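Broad specificity aminotransferase (Leishmania mexicana, PDB 4WB0) probably transfers amino groups between amino acids and 2-oxo acids with relaxed substrate selectivity, using pyridoxal 5'-phosphate as cofactor and working as a homodimer. Local coordinates at residues Y48-E51 / Q52-Y56; C371-C374 / Q375-I379. All coordinates share one frame; numbering follows the deposited sequence.

Contact 1 (Y48-E51 / Q52-Y56); sequences YRDE and QGLPY
A type I beta turn running from Asp-50 to Gly-53 reverses the chain in the loop 48-56, and Asp-50 holds the residues that follow it through backbone and side chain together. The backbone N of Gly-53 donates to Asp-50 O (2.7 Å), closing the turn. Beyond it, Asp-50 N donates to Leu-54 O (3.0 Å). The carboxylate adds two more bonds at a single oxygen: Gln-52 N reaches Asp-50 OD1 at 2.8 Å along a bent path, and Leu-54 N reaches the same OD1 at 2.9 Å, much straighter. These donors come from opposite faces of the carboxylate plane, a pincer that should fix its rotation. With chi1 at 67°, CG sits between the backbone N and the carbonyl carbon, which turns OD1 back over the following residues. Binding of the next-but-one backbone N–H by an aspartate carboxylate is the mark of an Asx turn, here laid over the beta turn; Gly-53, the last residue of the turn, has a positive phi of 74°. Next to the turn, Arg-49 doubles back: its CD lies 3.4 Å from Gly-53 O, and Pro-55 CG sits over one guanidinium face. Arg-49 NH1 donates to Tyr-48 O, which lies exactly in the guanidinium plane. The same NH1 also forms a salt bridge outside the loop, with an acidic side chain of another protein chain of the assembly. At the open end of the loop, the two tyrosine side chains lie alongside each other in the same direction, CE2 of Tyr-48 being 3.7 Å from CD2 of Tyr-56 and the rings inclined at 67°. One water bridges Tyr-48 O and Tyr-56 N, while both side chains touch Met-327 of helix 314-344.

Contact 2 (C371-C374 / Q375-I379); sequences CEYC and QNHNI
The backbone around Tyr-373 and His-377 carries helix 368-376 to its C-terminal end, where a Schellman motif closes it with two bonds, Ile-379 N to Cys-374 O (2.9 Å) and a weak one from Asn-378 N to Gln-375 O. Asn-378, with phi 72°, is the C-prime residue that lets the chain turn out. Before that, Gln-375 N makes the regular helical bond to Cys-371 O (3.1 Å). Cys-374 O takes a separate i to i+3 bond from His-377 N, which reaches it from the face of the carbonyl plane opposite to Ile-379 N. On the outer surface, His-377 reaches back one turn over Tyr-373. Its NE2 stands over one face of the tyrosine ring, displaced toward the rim and 3.2 Å from CZ, while CD2 of His-377 lies 3.4 Å from CE1 of Tyr-373. The planes meet at 34°, so the rings overlap obliquely. The tyrosine owes this place to a CG anti to its backbone N (chi1 -175°), which swings the ring along the helix toward the C terminus. Tyr-373 O lies in the plane of the imidazole at its edge, 3.2 Å from CD2 of His-377. Gln-375 lays its extended chain along the preceding turn, CG 3.3 Å from Cys-371 O, and NE2 donates to Ile-381 O, joining the helix to the segment after strand 379-380. Across the end of the helix, CB of Cys-374 and CB of Ile-379 approach to 4.1 Å on the buried side. Because His-377 sits at the C-terminal end of the helix, the negative end of its dipole, with Tyr-373 O at the imidazole edge, the setting may modestly favour the protonated form.

Followed from the N terminus, the chain leaves strand 41-42, enters the tight reversal of contact 1, which closes a local loop, and continues into helix 59-71. Far later it reaches helix 368-376; contact 2 ends the helix and runs into the first residue of strand 379-380. The two are in series, neither nesting nor crossing the other. The centres of contacts 1 and 2 lie about 21 Å apart; the nearest atoms of contacts 1 and 2 are about 13 Å apart, without touching. The fold still relates them, because strand 379-380, entered from contact 2, pairs in parallel with strand 41-42, which precedes contact 1. Residues 48-56 lean on helix 314-344 and meet another chain of the assembly, whereas 371-379 pack against helices 25-35 and 394-410.

Contact 1 (Y48-E51 / Q52-Y56)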
ATOM      1  N   TYR A  48       4.033   3.552  21.162  1.00 28.34           N
ATOM      2  CA  TYR A  48       4.921   3.935  22.258  1.00 29.08           C
ATOM      3  C   TYR A  48       4.805   5.407  22.626  1.00 28.47           C
ATOM      4  O   TYR A  48       4.763   6.274  21.730  1.00 27.24           O
ATOM      5  CB  TYR A  48       6.386   3.646  21.887  1.00 31.25           C
ATOM      6  CG  TYR A  48       7.308   3.934  23.022  1.00 27.79           C
ATOM      7  CD1 TYR A  48       7.430   3.041  24.065  1.00 26.33           C
ATOM      8  CD2 TYR A  48       8.058   5.098  23.068  1.00 26.93           C
ATOM      9  CE1 TYR A  48       8.246   3.298  25.125  1.00 24.46           C
ATOM     10  CE2 TYR A  48       8.894   5.364  24.134  1.00 25.35           C
ATOM     11  CZ  TYR A  48       8.989   4.462  25.157  1.00 27.56           C
ATOM     12  OH  TYR A  48       9.768   4.719  26.282  1.00 26.64           O
ATOM     13  N   ARG A  49       4.838   5.695  23.930  1.00 26.82           N
ATOM     14  CA  ARG A  49       4.899   7.078  24.418  1.00 29.20           C
ATOM     15  C   ARG A  49       6.064   7.156  25.398  1.00 28.12           C
ATOM     16  O   ARG A  49       6.373   6.151  26.059  1.00 25.03           O
ATOM     17  CB  ARG A  49       3.565   7.491  25.096  1.00 26.45           C
ATOM     18  CG  ARG A  49       2.320   7.572  24.135  1.00 28.40           C
ATOM     19  CD  ARG A  49       2.470   8.709  23.164  1.00 32.36           C
ATOM     20  NE  ARG A  49       1.432   8.869  22.131  1.00 33.13           N
ATOM     21  CZ  ARG A  49       1.447   8.328  20.899  1.00 32.49           C
ATOM     22  NH1 ARG A  49       2.382   7.463  20.519  1.00 29.77           N
ATOM     23  NH2 ARG A  49       0.464   8.629  20.037  1.00 34.14           N
ATOM     24  N   ASP A  50       6.710   8.315  25.461  1.00 28.36           N
ATOM     25  CA  ASP A  50       7.802   8.542  26.415  1.00 29.85           C
ATOM     26  C   ASP A  50       7.330   8.855  27.839  1.00 31.71           C
ATOM     27  O   ASP A  50       6.126   8.781  28.159  1.00 30.22           O
ATOM     28  CB  ASP A  50       8.733   9.659  25.904  1.00 30.76           C
ATOM     29  CG  ASP A  50       8.079  11.031  25.870  1.00 33.75           C
ATOM     30  OD1 ASP A  50       7.002  11.275  26.491  1.00 32.06           O
ATOM     31  OD2 ASP A  50       8.689  11.906  25.222  1.00 32.91           O
ATOM     32  N   GLU A  51       8.299   9.171  28.697  1.00 33.72           N
ATOM     33  CA  GLU A  51       8.069   9.569  30.101  1.00 37.54           C
ATOM     34  C   GLU A  51       7.018  10.653  30.285  1.00 37.00           C
ATOM     35  O   GLU A  51       6.368  10.738  31.323  1.00 33.65           O
ATOM     36  CB  GLU A  51       9.370  10.099  30.746  1.00 41.34           C
ATOM     37  CG  GLU A  51      10.429   9.030  30.980  1.00 41.58           C
ATOM     38  CD  GLU A  51      11.243   8.686  29.728  1.00 42.22           C
ATOM     39  OE1 GLU A  51      10.992   9.263  28.607  1.00 39.64           O
ATOM     40  OE2 GLU A  51      12.162   7.827  29.888  1.00 42.36           O
ATOM     41  N   GLN A  52       6.872  11.509  29.283  1.00 34.68           N
ATOM     42  CA  GLN A  52       5.931  12.628  29.392  1.00 34.42           C
ATOM     43  C   GLN A  52       4.613  12.213  28.769  1.00 31.73           C
ATOM     44  O   GLN A  52       3.694  13.027  28.690  1.00 32.94           O
ATOM     45  CB  GLN A  52       6.465  13.897  28.696  1.00 41.95           C
ATOM     46  CG  GLN A  52       7.464  14.685  29.535  1.00 51.57           C
ATOM     47  CD  GLN A  52       8.795  13.985  29.691  1.00 55.51           C
ATOM     48  OE1 GLN A  52       9.369  13.509  28.724  1.00 56.43           O
ATOM     49  NE2 GLN A  52       9.300  13.936  30.907  1.00 57.99           N
ATOM     50  N   GLY A  53       4.548  10.969  28.295  1.00 30.06           N
ATOM     51  CA  GLY A  53       3.368  10.469  27.609  1.00 29.77           C
ATOM     52  C   GLY A  53       3.217  11.044  26.194  1.00 32.76           C
ATOM     53  O   GLY A  53       2.126  11.063  25.637  1.00 33.81           O
ATOM     54  N   LEU A  54       4.305  11.533  25.598  1.00 32.52           N
ATOM     55  CA  LEU A  54       4.210  12.135  24.271  1.00 30.95           C
ATOM     56  C   LEU A  54       4.790  11.189  23.171  1.00 28.83           C
ATOM     57  O   LEU A  54       5.558  10.292  23.478  1.00 27.86           O
ATOM     58  CB  LEU A  54       4.894  13.484  24.258  1.00 33.39           C
ATOM     59  CG  LEU A  54       4.284  14.540  25.201  1.00 35.37           C
ATOM     60  CD1 LEU A  54       5.155  15.783  25.302  1.00 37.91           C
ATOM     61  CD2 LEU A  54       2.902  14.926  24.742  1.00 35.76           C
ATOM     62  N   PRO A  55       4.350  11.365  21.912  1.00 28.83           N
ATOM     63  CA  PRO A  55       4.921  10.581  20.804  1.00 27.78           C
ATOM     64  C   PRO A  55       6.444  10.689  20.791  1.00 30.11           C
ATOM     65  O   PRO A  55       6.983  11.727  21.160  1.00 29.20           O
ATOM     66  CB  PRO A  55       4.335  11.223  19.531  1.00 28.54           C
ATOM     67  CG  PRO A  55       3.160  11.998  19.983  1.00 31.82           C
ATOM     68  CD  PRO A  55       3.432  12.420  21.426  1.00 31.83           C
ATOM     69  N   TYR A  56       7.119   9.611  20.391  1.00 29.19           N
ATOM     70  CA  TYR A  56       8.563   9.524  20.597  1.00 30.98           C
ATOM     71  C   TYR A  56       9.271   9.133  19.289  1.00 29.72           C
ATOM     72  O   TYR A  56       9.565   7.966  19.078  1.00 26.33           O
ATOM     73  CB  TYR A  56       8.854   8.515  21.725  1.00 33.33           C
ATOM     74  CG  TYR A  56      10.345   8.292  22.016  1.00 33.91           C
ATOM     75  CD1 TYR A  56      11.106   9.278  22.603  1.00 37.91           C
ATOM     76  CD2 TYR A  56      10.973   7.098  21.649  1.00 32.95           C
ATOM     77  CE1 TYR A  56      12.476   9.091  22.843  1.00 40.33           C
ATOM     78  CE2 TYR A  56      12.335   6.900  21.850  1.00 33.41           C
ATOM     79  CZ  TYR A  56      13.080   7.890  22.453  1.00 39.83           C
ATOM     80  OH  TYR A  56      14.437   7.690  22.661  1.00 42.95           O
TER
HETATM   81  O   HOH W   1       5.780   7.187  19.371  1.00 23.40           O
HETATM   82  O   HOH W   2      11.496  12.155  28.152  1.00 56.40           O

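Contact 2 (C371-C374 / Q375-I379)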
ATOM      1  N   CYS A 371     -14.596  -2.633  32.211  1.00 49.79           N
ATOM      2  CA  CYS A 371     -13.876  -1.902  31.183  1.00 48.94           C
ATOM      3  C   CYS A 371     -14.656  -0.654  30.792  1.00 51.40           C
ATOM      4  O   CYS A 371     -14.061   0.389  30.513  1.00 48.43           O
ATOM      5  CB  CYS A 371     -13.627  -2.778  29.969  1.00 47.15           C
ATOM      6  SG  CYS A 371     -12.385  -4.053  30.287  1.00 43.47           S
ATOM      7  N   GLU A 372     -15.981  -0.766  30.772  1.00 55.86           N
ATOM      8  CA  GLU A 372     -16.848   0.359  30.421  1.00 58.38           C
ATOM      9  C   GLU A 372     -16.781   1.441  31.489  1.00 55.45           C
ATOM     10  O   GLU A 372     -16.729   2.626  31.167  1.00 56.38           O
ATOM     11  CB  GLU A 372     -18.299  -0.106  30.223  1.00 62.46           C
ATOM     12  CG  GLU A 372     -18.527  -0.707  28.815  1.00 61.93           C
ATOM     13  CD  GLU A 372     -19.885  -1.368  28.652  1.00 64.41           C
ATOM     14  OE1 GLU A 372     -20.666  -1.382  29.616  1.00 64.69           O
ATOM     15  OE2 GLU A 372     -20.164  -1.875  27.547  1.00 66.45           O
ATOM     16  N   TYR A 373     -16.779   1.010  32.747  1.00 51.12           N
ATOM     17  CA  TYR A 373     -16.517   1.877  33.882  1.00 52.02           C
ATOM     18  C   TYR A 373     -15.231   2.679  33.636  1.00 49.74           C
ATOM     19  O   TYR A 373     -15.263   3.908  33.631  1.00 51.09           O
ATOM     20  CB  TYR A 373     -16.419   1.040  35.162  1.00 53.80           C
ATOM     21  CG  TYR A 373     -16.254   1.824  36.444  1.00 57.90           C
ATOM     22  CD1 TYR A 373     -14.996   2.241  36.872  1.00 56.78           C
ATOM     23  CD2 TYR A 373     -17.354   2.127  37.243  1.00 63.07           C
ATOM     24  CE1 TYR A 373     -14.830   2.935  38.058  1.00 58.07           C
ATOM     25  CE2 TYR A 373     -17.205   2.833  38.433  1.00 64.65           C
ATOM     26  CZ  TYR A 373     -15.944   3.236  38.833  1.00 61.69           C
ATOM     27  OH  TYR A 373     -15.788   3.922  40.004  1.00 62.29           O
ATOM     28  N   CYS A 374     -14.120   1.980  33.387  1.00 47.49           N
ATOM     29  CA  CYS A 374     -12.827   2.632  33.185  1.00 45.43           C
ATOM     30  C   CYS A 374     -12.867   3.733  32.119  1.00 45.27           C
ATOM     31  O   CYS A 374     -12.432   4.865  32.352  1.00 43.48           O
ATOM     32  CB  CYS A 374     -11.771   1.590  32.801  1.00 43.44           C
ATOM     33  SG  CYS A 374     -11.270   0.514  34.198  1.00 45.50           S
ATOM     34  N   GLN A 375     -13.389   3.372  30.952  1.00 46.23           N
ATOM     35  CA  GLN A 375     -13.537   4.279  29.831  1.00 47.74           C
ATOM     36  C   GLN A 375     -14.350   5.514  30.238  1.00 54.08           C
ATOM     37  O   GLN A 375     -14.122   6.611  29.733  1.00 52.66           O
ATOM     38  CB  GLN A 375     -14.231   3.565  28.673  1.00 44.56           C
ATOM     39  CG  GLN A 375     -13.410   2.479  28.029  1.00 41.38           C
ATOM     40  CD  GLN A 375     -14.255   1.603  27.119  1.00 44.48           C
ATOM     41  OE1 GLN A 375     -15.471   1.807  26.986  1.00 47.80           O
ATOM     42  NE2 GLN A 375     -13.624   0.620  26.502  1.00 45.32           N
ATOM     43  N   ASN A 376     -15.302   5.320  31.140  1.00 58.31           N
ATOM     44  CA  ASN A 376     -16.178   6.403  31.548  1.00 59.95           C
ATOM     45  C   ASN A 376     -15.547   7.269  32.632  1.00 58.13           C
ATOM     46  O   ASN A 376     -16.104   8.305  32.990  1.00 62.01           O
ATOM     47  CB  ASN A 376     -17.511   5.850  32.027  1.00 60.67           C
ATOM     48  CG  ASN A 376     -18.345   5.299  30.896  1.00 58.63           C
ATOM     49  OD1 ASN A 376     -18.089   5.578  29.709  1.00 57.50           O
ATOM     50  ND2 ASN A 376     -19.342   4.502  31.247  1.00 58.65           N
ATOM     51  N   HIS A 377     -14.386   6.847  33.135  1.00 52.31           N
ATOM     52  CA  HIS A 377     -13.597   7.653  34.068  1.00 50.43           C
ATOM     53  C   HIS A 377     -12.272   8.053  33.413  1.00 46.35           C
ATOM     54  O   HIS A 377     -11.304   8.336  34.106  1.00 44.70           O
ATOM     55  CB  HIS A 377     -13.333   6.900  35.387  1.00 52.91           C
ATOM     56  CG  HIS A 377     -14.555   6.705  36.235  1.00 59.20           C
ATOM     57  ND1 HIS A 377     -14.924   7.590  37.230  1.00 63.96           N
ATOM     58  CD2 HIS A 377     -15.481   5.720  36.246  1.00 61.56           C
ATOM     59  CE1 HIS A 377     -16.032   7.161  37.811  1.00 66.92           C
ATOM     60  NE2 HIS A 377     -16.389   6.028  37.235  1.00 66.14           N
ATOM     61  N   ASN A 378     -12.256   8.053  32.076  1.00 45.52           N
ATOM     62  CA  ASN A 378     -11.158   8.589  31.251  1.00 46.18           C
ATOM     63  C   ASN A 378      -9.935   7.720  31.293  1.00 44.70           C
ATOM     64  O   ASN A 378      -8.796   8.165  31.027  1.00 42.38           O
ATOM     65  CB  ASN A 378     -10.797  10.023  31.680  1.00 50.26           C
ATOM     66  CG  ASN A 378     -11.627  11.080  30.983  1.00 52.94           C
ATOM     67  OD1 ASN A 378     -12.621  10.789  30.324  1.00 53.16           O
ATOM     68  ND2 ASN A 378     -11.207  12.331  31.132  1.00 54.34           N
ATOM     69  N   ILE A 379     -10.157   6.448  31.589  1.00 45.17           N
ATOM     70  CA  ILE A 379      -9.104   5.459  31.438  1.00 41.89           C
ATOM     71  C   ILE A 379      -9.478   4.613  30.217  1.00 39.84           C
ATOM     72  O   ILE A 379     -10.323   3.726  30.307  1.00 39.82           O
ATOM     73  CB  ILE A 379      -8.934   4.592  32.716  1.00 44.60           C
ATOM     74  CG1 ILE A 379      -8.587   5.474  33.915  1.00 47.58           C
ATOM     75  CG2 ILE A 379      -7.874   3.567  32.521  1.00 42.33           C
ATOM     76  CD1 ILE A 379      -7.288   6.312  33.742  1.00 50.19           C
TER